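Local structure of citrate synthase (Pyrobaculum aerophilum, 2IBP) at residues 60-65 / 371-376; 258-263 / 320-325; 8-13 / 21-26; 99-104 / 159-164; 224-229 / 234-239. The protein probably catalyses the condensation of oxaloacetate with acetyl-CoA and water to citrate and CoA, a step of the tricarboxylic acid cycle. All coordinates share one frame; numbering follows the deposited sequence. Where two conformers were deposited one is given.

Contact 1: residues 60-65 / 371-376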
# COMPACT_ATOMS: atom_id res chain seq x y z
N SER A 60 10.20 -22.27 21.14
CA SER A 60 8.97 -22.22 20.40
C SER A 60 9.15 -22.63 18.93
O SER A 60 10.18 -23.18 18.53
CB SER A 60 8.36 -20.83 20.57
OG SER A 60 7.01 -20.80 20.17
N THR A 61 8.09 -22.43 18.17
CA THR A 61 8.02 -22.75 16.75
C THR A 61 7.29 -21.58 16.08
O THR A 61 6.64 -20.78 16.75
CB THR A 61 7.15 -23.99 16.53
OG1 THR A 61 5.83 -23.77 17.06
CG2 THR A 61 7.77 -25.21 17.22
N TYR A 62 7.33 -21.50 14.76
CA TYR A 62 6.61 -20.42 14.12
C TYR A 62 5.11 -20.54 14.35
O TYR A 62 4.43 -19.53 14.52
CB TYR A 62 6.90 -20.32 12.63
CG TYR A 62 6.26 -19.09 12.02
CD1 TYR A 62 6.72 -17.82 12.32
CD2 TYR A 62 5.19 -19.21 11.16
CE1 TYR A 62 6.14 -16.70 11.73
CE2 TYR A 62 4.64 -18.10 10.54
CZ TYR A 62 5.12 -16.85 10.83
OH TYR A 62 4.52 -15.77 10.22
N GLU A 63 4.59 -21.76 14.41
CA GLU A 63 3.16 -21.91 14.68
C GLU A 63 2.82 -21.27 16.02
O GLU A 63 1.89 -20.47 16.10
CB GLU A 63 2.75 -23.39 14.71
CG GLU A 63 2.80 -24.10 13.35
CD GLU A 63 4.16 -24.70 13.00
OE1 GLU A 63 5.20 -24.23 13.51
OE2 GLU A 63 4.17 -25.65 12.18
N GLU A 64 3.59 -21.57 17.05
CA GLU A 64 3.31 -21.02 18.37
C GLU A 64 3.59 -19.53 18.47
O GLU A 64 2.83 -18.78 19.08
CB GLU A 64 4.08 -21.79 19.44
CG GLU A 64 3.69 -21.44 20.85
CD GLU A 64 4.47 -22.25 21.86
OE1 GLU A 64 5.70 -22.04 21.96
OE2 GLU A 64 3.83 -23.04 22.60
N VAL A 65 4.69 -19.08 17.86
CA VAL A 65 5.03 -17.67 17.89
C VAL A 65 4.01 -16.86 17.10
O VAL A 65 3.66 -15.75 17.50
CB VAL A 65 6.46 -17.45 17.35
CG1 VAL A 65 6.69 -15.98 17.02
CG2 VAL A 65 7.47 -17.99 18.35
N ARG A 371 6.99 -12.13 8.27
CA ARG A 371 6.42 -10.88 8.74
C ARG A 371 4.92 -10.72 8.58
O ARG A 371 4.32 -9.89 9.24
CB ARG A 371 7.14 -9.72 8.04
CG ARG A 371 6.72 -8.34 8.48
CD ARG A 371 6.91 -8.07 9.97
NE ARG A 371 8.28 -8.43 10.40
CZ ARG A 371 9.32 -7.60 10.37
NH1 ARG A 371 9.17 -6.31 10.10
NH2 ARG A 371 10.52 -8.04 10.68
N VAL A 372 4.32 -11.56 7.75
CA VAL A 372 2.88 -11.45 7.53
C VAL A 372 2.12 -11.51 8.85
O VAL A 372 1.13 -10.80 9.04
CB VAL A 372 2.37 -12.49 6.53
CG1 VAL A 372 2.72 -13.89 6.98
CG2 VAL A 372 0.87 -12.29 6.29
N VAL A 373 2.61 -12.30 9.81
CA VAL A 373 1.90 -12.34 11.08
C VAL A 373 1.97 -11.01 11.82
O VAL A 373 0.99 -10.57 12.40
CB VAL A 373 2.31 -13.52 11.99
CG1 VAL A 373 3.73 -13.39 12.51
CG2 VAL A 373 1.31 -13.63 13.15
N GLY A 374 3.13 -10.35 11.77
CA GLY A 374 3.26 -9.03 12.37
C GLY A 374 2.32 -8.05 11.67
O GLY A 374 1.62 -7.29 12.31
N TRP A 375 2.29 -8.10 10.34
CA TRP A 375 1.45 -7.18 9.60
C TRP A 375 -0.01 -7.31 10.01
O TRP A 375 -0.64 -6.31 10.34
CB TRP A 375 1.56 -7.39 8.10
CG TRP A 375 2.88 -7.07 7.51
CD1 TRP A 375 3.73 -6.11 7.91
CD2 TRP A 375 3.41 -7.60 6.29
NE1 TRP A 375 4.83 -6.06 7.07
CE2 TRP A 375 4.65 -6.97 6.07
CE3 TRP A 375 2.98 -8.57 5.38
CZ2 TRP A 375 5.46 -7.29 4.99
CZ3 TRP A 375 3.81 -8.90 4.32
CH2 TRP A 375 5.03 -8.26 4.14
N VAL A 376 -0.53 -8.53 9.98
CA VAL A 376 -1.94 -8.74 10.32
C VAL A 376 -2.22 -8.39 11.80
O VAL A 376 -3.24 -7.76 12.12
CB VAL A 376 -2.49 -10.11 9.89
CG1 VAL A 376 -2.37 -10.26 8.38
CG2 VAL A 376 -1.76 -11.25 10.62
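Tyr62 reaches helix 363-382 with its hydroxyl end, meeting Val373 from the opposite direction. Val373 CG1 lies 3.4 Å from Tyr62 OH and 4.1 Å from Tyr62 CZ, approaching the ring obliquely. Val372 is more distant, its CG1 4.2 Å from Tyr62 OH. Two torsions bring the groups together: Tyr62 holds CG anti to its own N (chi1 -174°), while Val373 has CG1 tucked between its N and its carbonyl carbon (chi1 68°).

The phenol hydrogen-bonds to the carbonyl O of Ser370, one residue before segment 371-376. Helix 363-382 is kinked here, the N of Val373 and of Gly374 making no bond to the preceding turn, so Tyr62 meets a carbonyl that a regular helix would pair with Gly374 N. The His183 ring lies beside that of Tyr62, their planes at about 30°.

Behind Tyr62, Thr61 N-caps helix 62-71, its OG1 accepting from Glu64 N at 3.1 Å. Glu64 accepts from Ser60 OG and forms a salt bridge with Arg409 of the second subunit.

Chemically, a buried phenol lies among valine methyls with its hydroxyl satisfied by Ser370, joining the start of one helix to the kink of another.

Contact 2: residues 258-263 / 320-325; sequences RNYLEI and FAIASA
Ala323 sits over one face of the Tyr260 ring. Its CB lies 4.0 Å from the ring centroid and 25° off the ring normal, a CH-pi contact displaced toward the hydroxyl end, where Ala323 CB comes within 3.6 Å of Tyr260 CZ. Tyr260 carries CG anti to its own carbonyl carbon (chi1 -58°), which sends the ring across helix 319-332.

Ile322 runs past Tyr260 in the opposite sense, and its two methyls touch different things. Ile322 CG2 meets the ring obliquely, 3.8 Å from Tyr260 CD1, whereas Ile322 CD1 lies against the backbone, 3.2 Å from Tyr260 O. One turn on, Ile263 slides past Ile322 in the same opposed way, its CG2 4.0 Å from Ile322 CG2, so that one methyl of Ile322 is shared by both partners.

The local helix axes cross almost at right angles, 95°, with a closest approach of 9.5 Å. Helices 252-263 and 319-332 probably belong to the small domain, as in other citrate synthases, a helical unit packed beside the active-site cleft. The Tyr260 hydroxyl hydrogen-bonds to the carbonyl O of Phe347, the residue after Asp346, a predicted active-site residue whose side chain is about 8 Å from that of Tyr260. Ile351 of helix 349-356 touches both Tyr260 and Ala323.

On helix 319-332, Ser324 OG stands 3.3 Å above the plane of the Phe320 ring, offset toward its rim. The same hydroxyl donates to Phe320 O, and Ser324 N reaches that oxygen from the other face of the carbonyl plane.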
# COMPACT_ATOMS: atom_id res chain seq x y z
N ARG A 258 26.22 -12.16 -1.88
CA ARG A 258 26.94 -11.85 -3.11
C ARG A 258 28.31 -11.25 -2.80
O ARG A 258 29.27 -11.52 -3.50
CB ARG A 258 26.14 -10.85 -3.95
CG ARG A 258 24.87 -11.42 -4.53
CD ARG A 258 24.20 -10.39 -5.39
NE ARG A 258 22.99 -10.88 -6.01
CZ ARG A 258 22.94 -11.54 -7.16
NH1 ARG A 258 24.06 -11.86 -7.80
NH2 ARG A 258 21.77 -11.89 -7.67
N ASN A 259 28.39 -10.40 -1.78
CA ASN A 259 29.66 -9.81 -1.38
C ASN A 259 30.62 -10.85 -0.87
O ASN A 259 31.82 -10.78 -1.17
CB ASN A 259 29.47 -8.74 -0.31
CG ASN A 259 28.88 -7.45 -0.87
OD1 ASN A 259 28.77 -7.28 -2.08
ND2 ASN A 259 28.62 -6.50 0.02
N TYR A 260 30.14 -11.78 -0.05
CA TYR A 260 31.01 -12.83 0.47
C TYR A 260 31.55 -13.64 -0.70
O TYR A 260 32.71 -14.02 -0.70
CB TYR A 260 30.32 -13.75 1.48
CG TYR A 260 29.73 -13.05 2.69
CD1 TYR A 260 30.43 -12.04 3.34
CD2 TYR A 260 28.53 -13.49 3.27
CE1 TYR A 260 29.91 -11.42 4.48
CE2 TYR A 260 28.00 -12.86 4.39
CZ TYR A 260 28.69 -11.83 4.98
OH TYR A 260 28.17 -11.18 6.08
N LEU A 261 30.70 -13.91 -1.69
CA LEU A 261 31.14 -14.68 -2.86
C LEU A 261 32.24 -13.94 -3.61
O LEU A 261 33.20 -14.56 -4.07
CB LEU A 261 29.97 -14.98 -3.79
CG LEU A 261 28.97 -16.01 -3.25
CD1 LEU A 261 27.71 -16.01 -4.11
CD2 LEU A 261 29.60 -17.41 -3.16
N GLU A 262 32.10 -12.63 -3.73
CA GLU A 262 33.09 -11.81 -4.44
C GLU A 262 34.40 -11.75 -3.66
O GLU A 262 35.48 -11.90 -4.23
CB GLU A 262 32.55 -10.41 -4.67
CG GLU A 262 33.48 -9.52 -5.50
CD GLU A 262 32.88 -8.15 -5.77
OE1 GLU A 262 31.82 -7.82 -5.18
OE2 GLU A 262 33.46 -7.40 -6.58
N ILE A 263 34.29 -11.60 -2.34
CA ILE A 263 35.46 -11.54 -1.46
C ILE A 263 36.27 -12.83 -1.61
O ILE A 263 37.50 -12.79 -1.80
CB ILE A 263 35.02 -11.30 -0.00
CG1 ILE A 263 34.49 -9.88 0.13
CG2 ILE A 263 36.21 -11.52 0.97
CD1 ILE A 263 33.77 -9.62 1.45
N PHE A 320 30.25 -19.01 5.26
CA PHE A 320 30.29 -18.91 6.71
C PHE A 320 31.70 -18.52 7.20
O PHE A 320 31.87 -17.69 8.09
CB PHE A 320 29.80 -20.21 7.35
CG PHE A 320 29.63 -20.11 8.82
CD1 PHE A 320 28.51 -19.49 9.35
CD2 PHE A 320 30.61 -20.57 9.69
CE1 PHE A 320 28.36 -19.36 10.70
CE2 PHE A 320 30.47 -20.42 11.05
CZ PHE A 320 29.33 -19.82 11.56
N ALA A 321 32.71 -19.09 6.56
CA ALA A 321 34.11 -18.79 6.89
C ALA A 321 34.41 -17.31 6.66
O ALA A 321 35.01 -16.64 7.51
CB ALA A 321 35.04 -19.64 6.05
N ILE A 322 33.96 -16.79 5.51
CA ILE A 322 34.18 -15.40 5.16
C ILE A 322 33.42 -14.48 6.11
O ILE A 322 33.99 -13.54 6.68
CB ILE A 322 33.79 -15.14 3.70
CG1 ILE A 322 34.71 -15.93 2.76
CG2 ILE A 322 33.85 -13.64 3.37
CD1 ILE A 322 34.23 -15.96 1.31
N ALA A 323 32.12 -14.75 6.29
CA ALA A 323 31.32 -13.96 7.21
C ALA A 323 31.89 -13.98 8.62
O ALA A 323 31.99 -12.95 9.29
CB ALA A 323 29.88 -14.43 7.20
N SER A 324 32.30 -15.16 9.09
CA SER A 324 32.89 -15.28 10.43
C SER A 324 34.18 -14.46 10.60
O SER A 324 34.38 -13.79 11.62
CB SER A 324 33.18 -16.74 10.75
OG SER A 324 31.98 -17.46 10.91
N ALA A 325 35.03 -14.49 9.58
CA ALA A 325 36.28 -13.74 9.60
C ALA A 325 36.02 -12.24 9.70
O ALA A 325 36.64 -11.53 10.48
CB ALA A 325 37.10 -14.06 8.37

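Contact 3: residues 8-13 / 21-26; sequences VKTTGK and PIIHGL
Ile23 packs against both Val8 and Thr10 of strand 4-10, and of the residues here it has the most surface buried. With CG1 anti to the carbonyl carbon (chi1 -63°), its CD1 reaches Val8 and also the Thr10 methyl, while CG2 meets Thr10 OG1. Ile23 CD1 to Val8 CG1 is a tight 3.4 Å. Thr10 and Ile23 meet tip to tip, Ile23 CG2 being 3.4 Å from Thr10 OG1. That hydroxyl is held by polar partners too: it accepts from Gly12 N at 3.0 Å, forming an ST turn, and hydrogen-bonds to Glu27 O.

Lys13 and His24 contribute mainly backbone. His24 N donates to Lys13 O at 2.9 Å, and His24 CB packs 3.4 Å from the same Lys13 O. A water completes the clasp, accepting from Lys13 N and donating to His24 O at 2.6 Å. The aliphatic start of Lys13 lies beside His24 before its amine leads away.

Beyond these residues, strands 14-15 and 22-23 pair antiparallel, and the turn joining them carries Cys19, disulfide-bonded to Cys394 in this protein of interlinked chains. Strand 4-10 pairs antiparallel with a strand of the second subunit through Val8, Lys9 and Thr10. Ile22 packs on Leu15, and His24 on Asn385 of the second subunit, which sets this small beta structure at the dimer interface, apart from the helical body.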
# COMPACT_ATOMS: atom_id res chain seq x y z
N VAL A 8 5.94 17.04 19.02
CA VAL A 8 6.34 15.77 18.39
C VAL A 8 7.85 15.65 18.39
O VAL A 8 8.54 16.49 17.80
CB VAL A 8 5.83 15.70 16.94
CG1 VAL A 8 6.35 14.47 16.22
CG2 VAL A 8 4.31 15.76 16.90
N LYS A 9 8.37 14.62 19.05
CA LYS A 9 9.81 14.39 19.12
C LYS A 9 10.26 13.57 17.93
O LYS A 9 9.52 12.71 17.45
CB LYS A 9 10.18 13.68 20.42
CG LYS A 9 9.90 14.50 21.67
CD LYS A 9 10.27 13.75 22.94
CE LYS A 9 10.03 14.61 24.17
NZ LYS A 9 10.40 13.90 25.43
N THR A 10 11.45 13.87 17.42
CA THR A 10 11.96 13.16 16.26
C THR A 10 13.48 13.27 16.15
O THR A 10 14.07 14.25 16.58
CB THR A 10 11.32 13.69 14.95
OG1 THR A 10 11.82 12.97 13.82
CG2 THR A 10 11.62 15.19 14.77
N THR A 11 14.09 12.23 15.59
CA THR A 11 15.52 12.21 15.36
C THR A 11 15.79 12.45 13.88
O THR A 11 16.93 12.40 13.44
CB THR A 11 16.14 10.85 15.75
OG1 THR A 11 15.58 9.82 14.94
CG2 THR A 11 15.88 10.55 17.22
N GLY A 12 14.73 12.73 13.12
CA GLY A 12 14.84 12.94 11.68
C GLY A 12 15.04 14.39 11.28
O GLY A 12 15.20 15.27 12.13
N LYS A 13 15.06 14.63 9.97
CA LYS A 13 15.25 15.96 9.42
C LYS A 13 13.93 16.70 9.36
O LYS A 13 12.89 16.13 9.01
CB LYS A 13 15.87 15.89 8.03
CG LYS A 13 17.24 15.21 8.03
CD LYS A 13 17.89 15.24 6.66
CE LYS A 13 19.19 14.44 6.66
NZ LYS A 13 20.13 14.91 7.72
N PRO A 21 6.09 22.76 10.17
CA PRO A 21 7.24 21.85 10.04
C PRO A 21 6.91 20.52 9.37
O PRO A 21 5.87 19.92 9.63
CB PRO A 21 7.65 21.62 11.50
CG PRO A 21 6.40 21.82 12.28
CD PRO A 21 5.62 22.88 11.56
N ILE A 22 7.81 20.08 8.50
CA ILE A 22 7.65 18.78 7.84
C ILE A 22 8.68 17.81 8.43
O ILE A 22 9.87 18.07 8.36
CB ILE A 22 7.90 18.88 6.32
CG1 ILE A 22 6.86 19.78 5.66
CG2 ILE A 22 7.87 17.47 5.69
CD1 ILE A 22 7.22 20.20 4.25
N ILE A 23 8.22 16.72 9.07
CA ILE A 23 9.16 15.73 9.61
C ILE A 23 9.37 14.74 8.47
O ILE A 23 8.52 13.93 8.16
CB ILE A 23 8.65 15.00 10.90
CG1 ILE A 23 8.48 16.00 12.05
CG2 ILE A 23 9.67 13.92 11.31
CD1 ILE A 23 8.05 15.38 13.38
N HIS A 24 10.53 14.85 7.84
CA HIS A 24 10.85 14.08 6.65
C HIS A 24 10.84 12.60 6.94
O HIS A 24 11.53 12.14 7.85
CB HIS A 24 12.20 14.55 6.13
CG HIS A 24 12.49 14.16 4.72
ND1 HIS A 24 11.53 14.23 3.73
CD2 HIS A 24 13.66 13.89 4.10
CE1 HIS A 24 12.09 13.91 2.57
NE2 HIS A 24 13.38 13.72 2.77
N GLY A 25 10.04 11.86 6.18
CA GLY A 25 9.89 10.42 6.40
C GLY A 25 9.12 10.10 7.67
O GLY A 25 9.05 8.94 8.07
N LEU A 26 8.54 11.11 8.32
CA LEU A 26 7.82 10.91 9.58
C LEU A 26 8.67 10.08 10.57
O LEU A 26 8.15 9.27 11.34
CB LEU A 26 6.45 10.25 9.32
CG LEU A 26 5.48 11.07 8.46
CD1 LEU A 26 4.24 10.27 8.13
CD2 LEU A 26 5.13 12.38 9.15
O HOH W 1 14.09 12.19 8.50

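Contact 4: residues 99-104 / 159-164; sequences EVIRNL and PTIVAY
Within 99-104, Ile101 is the residue that touches 159-164, meeting Ile161 and Tyr164 of helix 141-169; Arg102 reaches the same long helix farther on, at Phe168. Walking along 99-104, Glu99 comes first, its carboxylate turned toward Arg102 of the same helix; Arg102 was modelled in two conformers, so this salt bridge is doubtful. Val100 turns to Ala119 of helix 109-123.

Ile101 points toward its partner helix. With CG1 anti to the carbonyl carbon (chi1 -63°), CD1 is thrust into the step between Ile161 and Tyr164: Ile101 CD1 lies 3.9 Å from Ile161 CA, 4.0 Å from Ile161 CG2 and 4.2 Å from Tyr164 CB. The two isoleucine side chains cross at about a right angle. The other branch, Ile101 CG2, rests against the backbone, 4.0 Å from Tyr164 C. Tyr164 gives only its base to Ile101; its ring swings off, with Thr160 CG2 3.4 Å above one face and its hydroxyl hydrogen-bonded to Glu92.

Past Ile101 the helix ends. Asn103 O hydrogen-bonds to Tyr123 OH of the second subunit, and Leu104, the first residue to leave helical geometry, offers its O to His165 NE2.

Ala116 of helix 109-123 touches both isoleucines, and Leu93 does likewise from a loop. Such apolar helix packing, with a short helix laid on a long one beside the dimer interface, belongs to the largely alpha-helical fold of citrate synthases.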
# COMPACT_ATOMS: atom_id res chain seq x y z
N GLU A 99 -4.02 -19.69 -10.65
CA GLU A 99 -3.92 -19.22 -12.03
C GLU A 99 -3.25 -17.86 -12.10
O GLU A 99 -2.49 -17.59 -13.03
CB GLU A 99 -5.28 -19.22 -12.72
CG GLU A 99 -5.85 -20.62 -12.85
CD GLU A 99 -4.89 -21.60 -13.53
OE1 GLU A 99 -4.38 -21.27 -14.63
OE2 GLU A 99 -4.62 -22.68 -12.97
N VAL A 100 -3.55 -16.98 -11.15
CA VAL A 100 -2.88 -15.70 -11.10
C VAL A 100 -1.37 -15.91 -10.97
O VAL A 100 -0.59 -15.33 -11.72
CB VAL A 100 -3.43 -14.82 -9.98
CG1 VAL A 100 -2.53 -13.62 -9.72
CG2 VAL A 100 -4.84 -14.38 -10.35
N ILE A 101 -0.96 -16.77 -10.05
CA ILE A 101 0.47 -17.07 -9.89
C ILE A 101 1.07 -17.65 -11.19
O ILE A 101 2.17 -17.27 -11.60
CB ILE A 101 0.71 -18.04 -8.72
CG1 ILE A 101 0.26 -17.38 -7.40
CG2 ILE A 101 2.20 -18.41 -8.62
CD1 ILE A 101 0.18 -18.38 -6.21
N ARG A 102 0.36 -18.57 -11.82
CA ARG A 102 0.83 -19.20 -13.06
C ARG A 102 1.08 -18.14 -14.11
O ARG A 102 2.11 -18.15 -14.80
CB ARG A 102 -0.23 -20.17 -13.58
CG ARG A 102 0.22 -20.96 -14.81
CD ARG A 102 -0.93 -21.75 -15.40
NE ARG A 102 -1.59 -22.58 -14.40
CZ ARG A 102 -1.25 -23.83 -14.09
NH1 ARG A 102 -0.23 -24.43 -14.67
NH2 ARG A 102 -1.95 -24.48 -13.16
N ASN A 103 0.13 -17.22 -14.24
CA ASN A 103 0.29 -16.15 -15.23
C ASN A 103 1.46 -15.24 -14.96
O ASN A 103 1.99 -14.64 -15.90
CB ASN A 103 -0.97 -15.35 -15.37
CG ASN A 103 -1.96 -16.05 -16.23
OD1 ASN A 103 -1.68 -16.29 -17.41
ND2 ASN A 103 -3.05 -16.50 -15.64
N LEU A 104 1.89 -15.17 -13.71
CA LEU A 104 3.01 -14.34 -13.30
C LEU A 104 4.26 -15.17 -12.99
O LEU A 104 5.21 -14.67 -12.40
CB LEU A 104 2.59 -13.52 -12.09
CG LEU A 104 1.43 -12.55 -12.37
CD1 LEU A 104 1.12 -11.74 -11.11
CD2 LEU A 104 1.85 -11.65 -13.52
N PRO A 159 3.39 -19.04 2.46
CA PRO A 159 4.39 -19.96 1.91
C PRO A 159 3.92 -20.69 0.66
O PRO A 159 4.73 -21.05 -0.19
CB PRO A 159 4.63 -20.95 3.05
CG PRO A 159 4.21 -20.20 4.28
CD PRO A 159 3.03 -19.41 3.84
N THR A 160 2.63 -20.95 0.57
CA THR A 160 2.09 -21.64 -0.59
C THR A 160 2.25 -20.77 -1.83
O THR A 160 2.62 -21.24 -2.91
CB THR A 160 0.62 -22.02 -0.36
OG1 THR A 160 0.48 -22.59 0.95
CG2 THR A 160 0.15 -23.02 -1.41
N ILE A 161 1.94 -19.49 -1.68
CA ILE A 161 2.07 -18.55 -2.77
C ILE A 161 3.52 -18.52 -3.26
O ILE A 161 3.80 -18.65 -4.46
CB ILE A 161 1.63 -17.15 -2.35
CG1 ILE A 161 0.13 -17.12 -2.04
CG2 ILE A 161 1.95 -16.13 -3.47
CD1 ILE A 161 -0.35 -15.78 -1.53
N VAL A 162 4.44 -18.36 -2.33
CA VAL A 162 5.87 -18.32 -2.65
C VAL A 162 6.32 -19.58 -3.36
O VAL A 162 6.97 -19.52 -4.42
CB VAL A 162 6.69 -18.05 -1.38
CG1 VAL A 162 8.20 -18.14 -1.67
CG2 VAL A 162 6.31 -16.70 -0.76
N ALA A 163 6.03 -20.74 -2.76
CA ALA A 163 6.45 -22.02 -3.31
C ALA A 163 5.84 -22.29 -4.69
O ALA A 163 6.54 -22.76 -5.60
CB ALA A 163 6.11 -23.15 -2.35
N TYR A 164 4.55 -21.98 -4.87
CA TYR A 164 3.91 -22.23 -6.16
C TYR A 164 4.55 -21.37 -7.24
O TYR A 164 4.82 -21.84 -8.33
CB TYR A 164 2.42 -21.90 -6.09
CG TYR A 164 1.55 -22.97 -5.47
CD1 TYR A 164 2.10 -23.99 -4.70
CD2 TYR A 164 0.16 -22.89 -5.55
CE1 TYR A 164 1.29 -24.97 -4.13
CE2 TYR A 164 -0.65 -23.84 -4.95
CZ TYR A 164 -0.07 -24.87 -4.23
OH TYR A 164 -0.86 -25.82 -3.59

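Contact 5: residues 224-229 / 234-239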
# COMPACT_ATOMS: atom_id res chain seq x y z
N HIS A 224 -0.91 -0.35 7.71
CA HIS A 224 -1.73 0.55 8.55
C HIS A 224 -2.50 1.54 7.71
O HIS A 224 -3.65 1.84 7.99
CB HIS A 224 -0.89 1.35 9.53
CG HIS A 224 -0.50 0.61 10.77
ND1 HIS A 224 0.61 -0.20 10.83
CD2 HIS A 224 -1.04 0.62 12.02
CE1 HIS A 224 0.74 -0.66 12.07
NE2 HIS A 224 -0.26 -0.19 12.80
N VAL A 225 -1.82 2.14 6.75
CA VAL A 225 -2.48 3.18 5.95
C VAL A 225 -3.67 2.60 5.18
O VAL A 225 -4.74 3.19 5.14
CB VAL A 225 -1.47 3.87 5.01
CG1 VAL A 225 -2.20 4.85 4.07
CG2 VAL A 225 -0.44 4.61 5.82
N VAL A 226 -3.46 1.45 4.57
CA VAL A 226 -4.50 0.79 3.83
C VAL A 226 -5.59 0.34 4.78
O VAL A 226 -6.76 0.62 4.55
CB VAL A 226 -3.95 -0.40 3.01
CG1 VAL A 226 -5.08 -1.26 2.47
CG2 VAL A 226 -3.04 0.12 1.90
N ALA A 227 -5.22 -0.29 5.89
CA ALA A 227 -6.23 -0.76 6.84
C ALA A 227 -7.01 0.39 7.44
O ALA A 227 -8.19 0.21 7.81
CB ALA A 227 -5.59 -1.58 7.93
N SER A 228 -6.42 1.58 7.49
CA SER A 228 -7.06 2.72 8.15
C SER A 228 -8.34 3.20 7.44
O SER A 228 -9.15 3.89 8.05
CB SER A 228 -6.12 3.90 8.34
OG SER A 228 -5.92 4.61 7.13
N THR A 229 -8.48 2.82 6.17
CA THR A 229 -9.67 3.14 5.39
C THR A 229 -10.73 2.06 5.55
O THR A 229 -11.79 2.11 4.92
CB THR A 229 -9.36 3.23 3.89
OG1 THR A 229 -9.01 1.93 3.38
CG2 THR A 229 -8.26 4.22 3.60
N TYR A 234 -6.49 -8.68 3.25
CA TYR A 234 -5.68 -9.14 2.14
C TYR A 234 -5.09 -7.93 1.42
O TYR A 234 -3.91 -7.92 1.09
CB TYR A 234 -6.51 -9.97 1.18
CG TYR A 234 -6.83 -11.37 1.65
CD1 TYR A 234 -6.07 -12.45 1.21
CD2 TYR A 234 -7.94 -11.64 2.43
CE1 TYR A 234 -6.38 -13.75 1.55
CE2 TYR A 234 -8.24 -12.95 2.82
CZ TYR A 234 -7.47 -13.99 2.35
OH TYR A 234 -7.75 -15.31 2.68
N SER A 235 -5.90 -6.93 1.15
CA SER A 235 -5.41 -5.73 0.47
C SER A 235 -4.33 -5.02 1.29
O SER A 235 -3.33 -4.53 0.75
CB SER A 235 -6.58 -4.79 0.16
OG SER A 235 -7.41 -5.43 -0.79
N SER A 236 -4.50 -5.00 2.61
CA SER A 236 -3.50 -4.39 3.48
C SER A 236 -2.16 -5.14 3.38
O SER A 236 -1.08 -4.54 3.32
CB SER A 236 -4.01 -4.36 4.91
OG SER A 236 -5.17 -3.54 4.99
N VAL A 237 -2.23 -6.47 3.34
CA VAL A 237 -1.03 -7.28 3.21
C VAL A 237 -0.41 -7.09 1.82
O VAL A 237 0.82 -6.96 1.71
CB VAL A 237 -1.28 -8.76 3.55
CG1 VAL A 237 -0.08 -9.62 3.14
CG2 VAL A 237 -1.55 -8.88 5.03
N ALA A 238 -1.23 -7.01 0.78
CA ALA A 238 -0.72 -6.79 -0.57
C ALA A 238 0.07 -5.46 -0.60
O ALA A 238 1.16 -5.40 -1.17
CB ALA A 238 -1.85 -6.77 -1.59
N ALA A 239 -0.45 -4.43 0.07
CA ALA A 239 0.23 -3.14 0.16
C ALA A 239 1.54 -3.25 0.94
O ALA A 239 2.52 -2.66 0.57
CB ALA A 239 -0.68 -2.08 0.79
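Val226 and Ser236 meet with no ring between them, because the two aromatic groups of these segments turn elsewhere. The His224 imidazole meets the Tyr382 ring with the planes nearly perpendicular, about 80° apart, while its ND1 and NE2 hydrogen-bond to Thr220 O and Lys32 NZ. Tyr234 packs against helix 141-169 and hydrogen-bonds through OH to Asp124.

Across the contact, Val226 is the wedge. Its CG1, anti to the backbone N (chi1 168°), lies 3.4 Å from Ser236 OG and 3.6 Å from Ser236 CA. Its CG2 presses on the next turn, where Val226 CG2 to Ala239 CB is a tight 3.4 Å. Ala227 closes the flank, its CB 3.6 Å from Ser236 OG. Ala227 N also comes to 3.4 Å from Ser236 OG, but at an angle too poor for a hydrogen bond.

The serine hydroxyl is instead hydrogen-bonded to Asp232 O, one turn back, just before the start of helix 233-244. Val226 also packs on Ala239 of the second subunit, and Ser235 OG bonds Glu114 there. What crosses between the two helices is therefore van der Waals contact among small side chains, with a buried hydroxyl satisfied by the carbonyl of Asp232, which allows close approach beside the dimer interface.

Along the chain contact 3 comes first and closes before contact 1 opens; contacts 4, 5 and 2 then follow one another within the span from 60-65 to 371-376. Contacts 1 and 5 touch, Val372, Trp375 and Val376 of helix 363-382 packing on Val237 of helix 233-244, with centres 18 Å apart. Contact 4, on helices 95-103 and 141-169, touches neither, its centre 21 Å from the centres of both. These three lie in the helical body and each meets the second subunit. Contact 3, 24 Å from contact 5 between centres, adds a beta element to the same interface. Contact 2, 38 Å from contact 5 between centres, lies across the chain's centre from it, near predicted active-site Asp346.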